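Extracellular invertase (Aspergillus kawachii, PDB 5XH8) probably hydrolyses sucrose and related fructosides as a family 32 beta-fructofuranosidase, and has high transfructosylation activity. Local coordinates at residues P446-L458 with V565-F577. Residues are numbered along the deposited sequence; the frame is centred on the assembly and turned at random.
Sequences PFKRSPSEKFFVL and VRSWYANSTNISF. With GOL (glycerol), chain G.
Pro446 sits opposite Ser576 in an antiparallel, non-hydrogen-bonded pair at the outer edge of a sheet; lacking an N-H, proline suits such an edge position. Phe447 N then donates to Ile575 O over 2.9 Å. The flat Phe447 ring offers a broad face to Ile575 CG2, 3.5 Å from the ring centroid, while its CE1 points at the middle of one face of Phe577, the two ring planes inclined at 41°. With OG beside its own backbone N (chi1 -79°), Ser450 accepts the Ile575 N-H at 2.9 Å, its short hydroxyl taking, in effect, the place of a strand carbonyl. Pro451 presses CD against Ile575 CD1, a tight 3.5 Å contact, and its carbonyl receives a weak hydrogen bond from Thr573 OG1. This is the C-terminal beta-sandwich of family 32, where the chain passes from edge strand 444-446 of one sheet to strand 455-463 of the other, and branched Ile575 helps fill the space between them. Lys454 suits its place by an extended apolar chain, CG against the Thr573 methyl, and a multi-donor ammonium: NZ donates hydrogen bonds to Ser567 OG (2.7 Å), Tyr569 O and glycerol O1. It approaches the Tyr569 carbonyl from above its plane, whereas Ser572 N, closing the type I turn 569-572, comes from the opposite face. Further on, Phe456 and Leu458 turn inward, where Leu458 CD1 meets Ile575 CG2 at 3.9 Å.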
loop_
_atom_site.group_PDB
_atom_site.type_symbol
_atom_site.label_atom_id
_atom_site.label_comp_id
_atom_site.label_asym_id
_atom_site.label_seq_id
_atom_site.Cartn_x
_atom_site.Cartn_y
_atom_site.Cartn_z
ATOM N N PRO A 446 8.613 58.282 24.230
ATOM C CA PRO A 446 8.628 58.307 22.765
ATOM C C PRO A 446 10.009 58.480 22.162
ATOM O O PRO A 446 10.826 59.203 22.711
ATOM C CB PRO A 446 7.746 59.513 22.425
ATOM C CG PRO A 446 6.796 59.609 23.577
ATOM C CD PRO A 446 7.599 59.211 24.782
ATOM N N PHE A 447 10.276 57.801 21.052
ATOM C CA PHE A 447 11.489 58.049 20.275
ATOM C C PHE A 447 11.374 59.445 19.676
ATOM O O PHE A 447 10.272 59.899 19.376
ATOM C CB PHE A 447 11.659 57.022 19.128
ATOM C CG PHE A 447 12.325 55.710 19.527
ATOM C CD1 PHE A 447 12.276 55.216 20.832
ATOM C CD2 PHE A 447 12.984 54.945 18.560
ATOM C CE1 PHE A 447 12.900 54.018 21.168
ATOM C CE2 PHE A 447 13.600 53.741 18.895
ATOM C CZ PHE A 447 13.561 53.283 20.197
ATOM N N LYS A 448 12.505 60.119 19.495
ATOM C CA LYS A 448 12.523 61.398 18.794
ATOM C C LYS A 448 12.053 61.226 17.361
ATOM O O LYS A 448 11.370 62.105 16.813
ATOM C CB LYS A 448 13.927 62.011 18.800
ATOM C CG LYS A 448 13.931 63.486 18.433
ATOM C CD LYS A 448 15.326 63.999 18.128
ATOM C CE LYS A 448 15.290 65.452 17.678
ATOM N NZ LYS A 448 16.563 65.803 16.989
ATOM N N ARG A 449 12.441 60.107 16.744
ATOM C CA ARG A 449 11.969 59.760 15.407
ATOM C C ARG A 449 11.492 58.293 15.354
ATOM O O ARG A 449 12.104 57.404 15.927
ATOM C CB ARG A 449 13.078 59.990 14.410
ATOM C CG ARG A 449 12.638 59.871 12.971
ATOM C CD ARG A 449 13.849 59.871 12.087
ATOM N NE ARG A 449 13.518 59.441 10.740
ATOM C CZ ARG A 449 14.400 59.373 9.749
ATOM N NH1 ARG A 449 15.680 59.699 9.951
ATOM N NH2 ARG A 449 14.012 58.970 8.542
ATOM N N SER A 450 10.377 58.067 14.678
ATOM C CA SER A 450 9.813 56.741 14.524
ATOM C C SER A 450 9.710 56.494 13.037
ATOM O O SER A 450 9.691 57.462 12.246
ATOM C CB SER A 450 8.440 56.655 15.167
ATOM O OG SER A 450 8.530 56.504 16.561
ATOM N N PRO A 451 9.664 55.196 12.632
ATOM C CA PRO A 451 9.383 54.897 11.232
ATOM C C PRO A 451 8.010 55.396 10.859
ATOM O O PRO A 451 7.127 55.444 11.700
ATOM C CB PRO A 451 9.434 53.351 11.165
ATOM C CG PRO A 451 9.257 52.892 12.560
ATOM C CD PRO A 451 9.870 53.963 13.421
ATOM N N SER A 452 7.852 55.784 9.611
ATOM C CA SER A 452 6.571 56.213 9.102
ATOM C C SER A 452 5.815 55.078 8.418
ATOM O O SER A 452 4.741 55.322 7.880
ATOM C CB SER A 452 6.777 57.344 8.108
ATOM O OG SER A 452 7.563 56.875 7.032
ATOM N N GLU A 453 6.366 53.858 8.386
ATOM C CA GLU A 453 5.587 52.703 7.914
ATOM C C GLU A 453 5.860 51.460 8.740
ATOM O O GLU A 453 6.808 51.421 9.528
ATOM C CB GLU A 453 5.790 52.451 6.412
ATOM C CG GLU A 453 7.201 52.050 6.023
ATOM C CD GLU A 453 7.337 51.659 4.557
ATOM O OE1 GLU A 453 6.321 51.530 3.823
ATOM O OE2 GLU A 453 8.487 51.464 4.133
ATOM N N LYS A 454 5.016 50.440 8.546
ATOM C CA LYS A 454 5.044 49.250 9.376
ATOM C C LYS A 454 5.990 48.144 8.799
ATOM O O LYS A 454 5.670 46.952 8.826
ATOM C CB LYS A 454 3.614 48.736 9.537
ATOM C CG LYS A 454 2.644 49.756 10.126
ATOM C CD LYS A 454 1.252 49.166 10.318
ATOM C CE LYS A 454 0.283 50.249 10.804
ATOM N NZ LYS A 454 -1.102 49.731 10.945
ATOM N N PHE A 455 7.149 48.567 8.306
ATOM C CA PHE A 455 8.137 47.705 7.674
ATOM C C PHE A 455 9.484 48.216 8.172
ATOM O O PHE A 455 9.974 49.227 7.692
ATOM C CB PHE A 455 8.038 47.786 6.144
ATOM C CG PHE A 455 6.688 47.395 5.590
ATOM C CD1 PHE A 455 5.674 48.348 5.418
ATOM C CD2 PHE A 455 6.431 46.083 5.203
ATOM C CE1 PHE A 455 4.431 47.990 4.894
ATOM C CE2 PHE A 455 5.207 45.725 4.664
ATOM C CZ PHE A 455 4.196 46.683 4.513
ATOM N N PHE A 456 10.025 47.590 9.208
ATOM C CA PHE A 456 11.283 48.046 9.776
ATOM C C PHE A 456 11.996 46.973 10.561
ATOM O O PHE A 456 11.377 46.008 11.000
ATOM C CB PHE A 456 11.068 49.268 10.723
ATOM C CG PHE A 456 10.174 48.992 11.911
ATOM C CD1 PHE A 456 10.703 48.559 13.117
ATOM C CD2 PHE A 456 8.803 49.193 11.826
ATOM C CE1 PHE A 456 9.883 48.303 14.200
ATOM C CE2 PHE A 456 7.973 48.933 12.902
ATOM C CZ PHE A 456 8.509 48.490 14.096
ATOM N N VAL A 457 13.297 47.193 10.761
ATOM C CA VAL A 457 14.099 46.443 11.728
ATOM C C VAL A 457 14.509 47.399 12.836
ATOM O O VAL A 457 14.939 48.513 12.539
ATOM C CB VAL A 457 15.410 45.884 11.119
ATOM C CG1 VAL A 457 16.178 45.074 12.170
ATOM C CG2 VAL A 457 15.123 45.059 9.866
ATOM N N LEU A 458 14.381 46.958 14.084
ATOM C CA LEU A 458 14.835 47.703 15.256
ATOM C C LEU A 458 15.851 46.842 15.985
ATOM O O LEU A 458 15.519 45.714 16.357
ATOM C CB LEU A 458 13.665 47.996 16.212
ATOM C CG LEU A 458 14.023 48.812 17.477
ATOM C CD1 LEU A 458 12.794 49.528 18.010
ATOM C CD2 LEU A 458 14.642 47.980 18.595
ATOM N N VAL A 565 1.006 40.687 14.436
ATOM C CA VAL A 565 0.705 42.001 15.008
ATOM C C VAL A 565 -0.185 42.778 14.040
ATOM O O VAL A 565 0.281 43.536 13.212
ATOM C CB VAL A 565 1.974 42.774 15.444
ATOM C CG1 VAL A 565 2.515 42.167 16.721
ATOM C CG2 VAL A 565 3.056 42.806 14.372
ATOM N N ARG A 566 -1.489 42.545 14.152
ATOM C CA ARG A 566 -2.409 42.984 13.130
ATOM C C ARG A 566 -3.009 44.376 13.466
ATOM O O ARG A 566 -4.214 44.520 13.655
ATOM C CB ARG A 566 -3.450 41.880 12.883
ATOM C CG ARG A 566 -2.826 40.684 12.141
ATOM C CD ARG A 566 -3.784 39.673 11.477
ATOM N NE ARG A 566 -3.970 38.587 12.373
ATOM C CZ ARG A 566 -3.685 37.293 12.228
ATOM N NH1 ARG A 566 -3.284 36.693 11.098
ATOM N NH2 ARG A 566 -3.919 36.566 13.299
ATOM N N SER A 567 -2.144 45.395 13.499
ATOM C CA SER A 567 -2.589 46.775 13.739
ATOM C C SER A 567 -3.362 47.283 12.519
ATOM O O SER A 567 -3.028 46.961 11.362
ATOM C CB SER A 567 -1.408 47.699 14.092
ATOM O OG SER A 567 -0.647 48.040 12.950
ATOM N N TRP A 568 -4.403 48.067 12.795
ATOM C CA TRP A 568 -5.281 48.636 11.778
ATOM C C TRP A 568 -4.875 50.029 11.258
ATOM O O TRP A 568 -4.826 50.230 10.045
ATOM C CB TRP A 568 -6.716 48.710 12.330
ATOM C CG TRP A 568 -7.651 49.343 11.364
ATOM C CD1 TRP A 568 -8.088 50.640 11.374
ATOM C CD2 TRP A 568 -8.249 48.726 10.219
ATOM N NE1 TRP A 568 -8.917 50.859 10.304
ATOM C CE2 TRP A 568 -9.029 49.712 9.574
ATOM C CE3 TRP A 568 -8.193 47.438 9.667
ATOM C CZ2 TRP A 568 -9.768 49.445 8.423
ATOM C CZ3 TRP A 568 -8.920 47.175 8.509
ATOM C CH2 TRP A 568 -9.698 48.170 7.904
ATOM N N TYR A 569 -4.664 50.979 12.175
ATOM C CA TYR A 569 -4.601 52.412 11.838
ATOM C C TYR A 569 -3.284 52.760 11.148
ATOM O O TYR A 569 -2.215 52.300 11.552
ATOM C CB TYR A 569 -4.800 53.309 13.099
ATOM C CG TYR A 569 -6.224 53.365 13.606
ATOM C CD1 TYR A 569 -7.180 54.166 12.972
ATOM C CD2 TYR A 569 -6.632 52.624 14.719
ATOM C CE1 TYR A 569 -8.502 54.217 13.422
ATOM C CE2 TYR A 569 -7.956 52.677 15.179
ATOM C CZ TYR A 569 -8.881 53.480 14.518
ATOM O OH TYR A 569 -10.181 53.530 14.945
ATOM N N ALA A 570 -3.378 53.581 10.109
ATOM C CA ALA A 570 -2.227 54.016 9.325
ATOM C C ALA A 570 -1.122 54.620 10.211
ATOM O O ALA A 570 0.069 54.365 9.972
ATOM C CB ALA A 570 -2.665 55.001 8.251
ATOM N N ASN A 571 -1.552 55.334 11.260
ATOM C CA ASN A 571 -0.686 56.021 12.239
ATOM C C ASN A 571 -0.076 55.160 13.287
ATOM O O ASN A 571 0.628 55.682 14.126
ATOM C CB ASN A 571 -1.510 57.011 13.088
ATOM C CG ASN A 571 -2.033 58.150 12.302
ATOM O OD1 ASN A 571 -1.821 58.246 11.086
ATOM N ND2 ASN A 571 -2.758 59.032 12.979
ATOM N N SER A 572 -0.401 53.877 13.341
ATOM C CA SER A 572 0.150 53.022 14.386
ATOM C C SER A 572 1.575 52.561 14.018
ATOM O O SER A 572 1.836 51.372 13.775
ATOM C CB SER A 572 -0.807 51.870 14.676
ATOM O OG SER A 572 -1.987 52.362 15.309
ATOM N N THR A 573 2.491 53.533 13.999
ATOM C CA THR A 573 3.882 53.323 13.612
ATOM C C THR A 573 4.917 53.864 14.614
ATOM O O THR A 573 6.117 53.785 14.345
ATOM C CB THR A 573 4.151 53.985 12.247
ATOM O OG1 THR A 573 3.913 55.388 12.354
ATOM C CG2 THR A 573 3.243 53.413 11.165
ATOM N N ASN A 574 4.470 54.396 15.759
ATOM C CA ASN A 574 5.387 55.036 16.711
ATOM C C ASN A 574 6.053 54.009 17.595
ATOM O O ASN A 574 5.470 52.953 17.911
ATOM C CB ASN A 574 4.672 56.088 17.573
ATOM C CG ASN A 574 4.154 57.256 16.747
ATOM O OD1 ASN A 574 2.948 57.442 16.600
ATOM N ND2 ASN A 574 5.056 58.011 16.168
ATOM N N ILE A 575 7.266 54.349 18.009
ATOM C CA ILE A 575 8.084 53.499 18.856
ATOM C C ILE A 575 8.510 54.267 20.103
ATOM O O ILE A 575 8.879 55.424 20.003
ATOM C CB ILE A 575 9.334 53.017 18.096
ATOM C CG1 ILE A 575 8.919 52.116 16.920
ATOM C CG2 ILE A 575 10.285 52.277 19.039
ATOM C CD1 ILE A 575 10.077 51.696 16.034
ATOM N N SER A 576 8.482 53.608 21.257
ATOM C CA SER A 576 8.916 54.207 22.513
ATOM C C SER A 576 9.735 53.225 23.325
ATOM O O SER A 576 9.494 52.010 23.247
ATOM C CB SER A 576 7.701 54.610 23.336
ATOM O OG SER A 576 6.946 55.549 22.613
ATOM N N PHE A 577 10.673 53.753 24.124
ATOM C CA PHE A 577 11.304 52.976 25.203
ATOM C C PHE A 577 10.208 52.637 26.192
ATOM O O PHE A 577 9.246 53.393 26.345
ATOM C CB PHE A 577 12.401 53.764 25.943
ATOM C CG PHE A 577 13.539 54.197 25.065
ATOM C CD1 PHE A 577 14.609 53.354 24.838
ATOM C CD2 PHE A 577 13.534 55.447 24.459
ATOM C CE1 PHE A 577 15.652 53.743 24.009
ATOM C CE2 PHE A 577 14.573 55.843 23.633
ATOM C CZ PHE A 577 15.635 54.989 23.406
HETATM C C1 GOL G . -2.916 48.718 7.434
HETATM O O1 GOL G . -2.931 48.256 8.803
HETATM C C2 GOL G . -2.361 50.138 7.413
HETATM O O2 GOL G . -1.116 50.183 8.114
HETATM C C3 GOL G . -2.031 50.624 6.002
HETATM O O3 GOL G . -1.673 52.024 6.045
#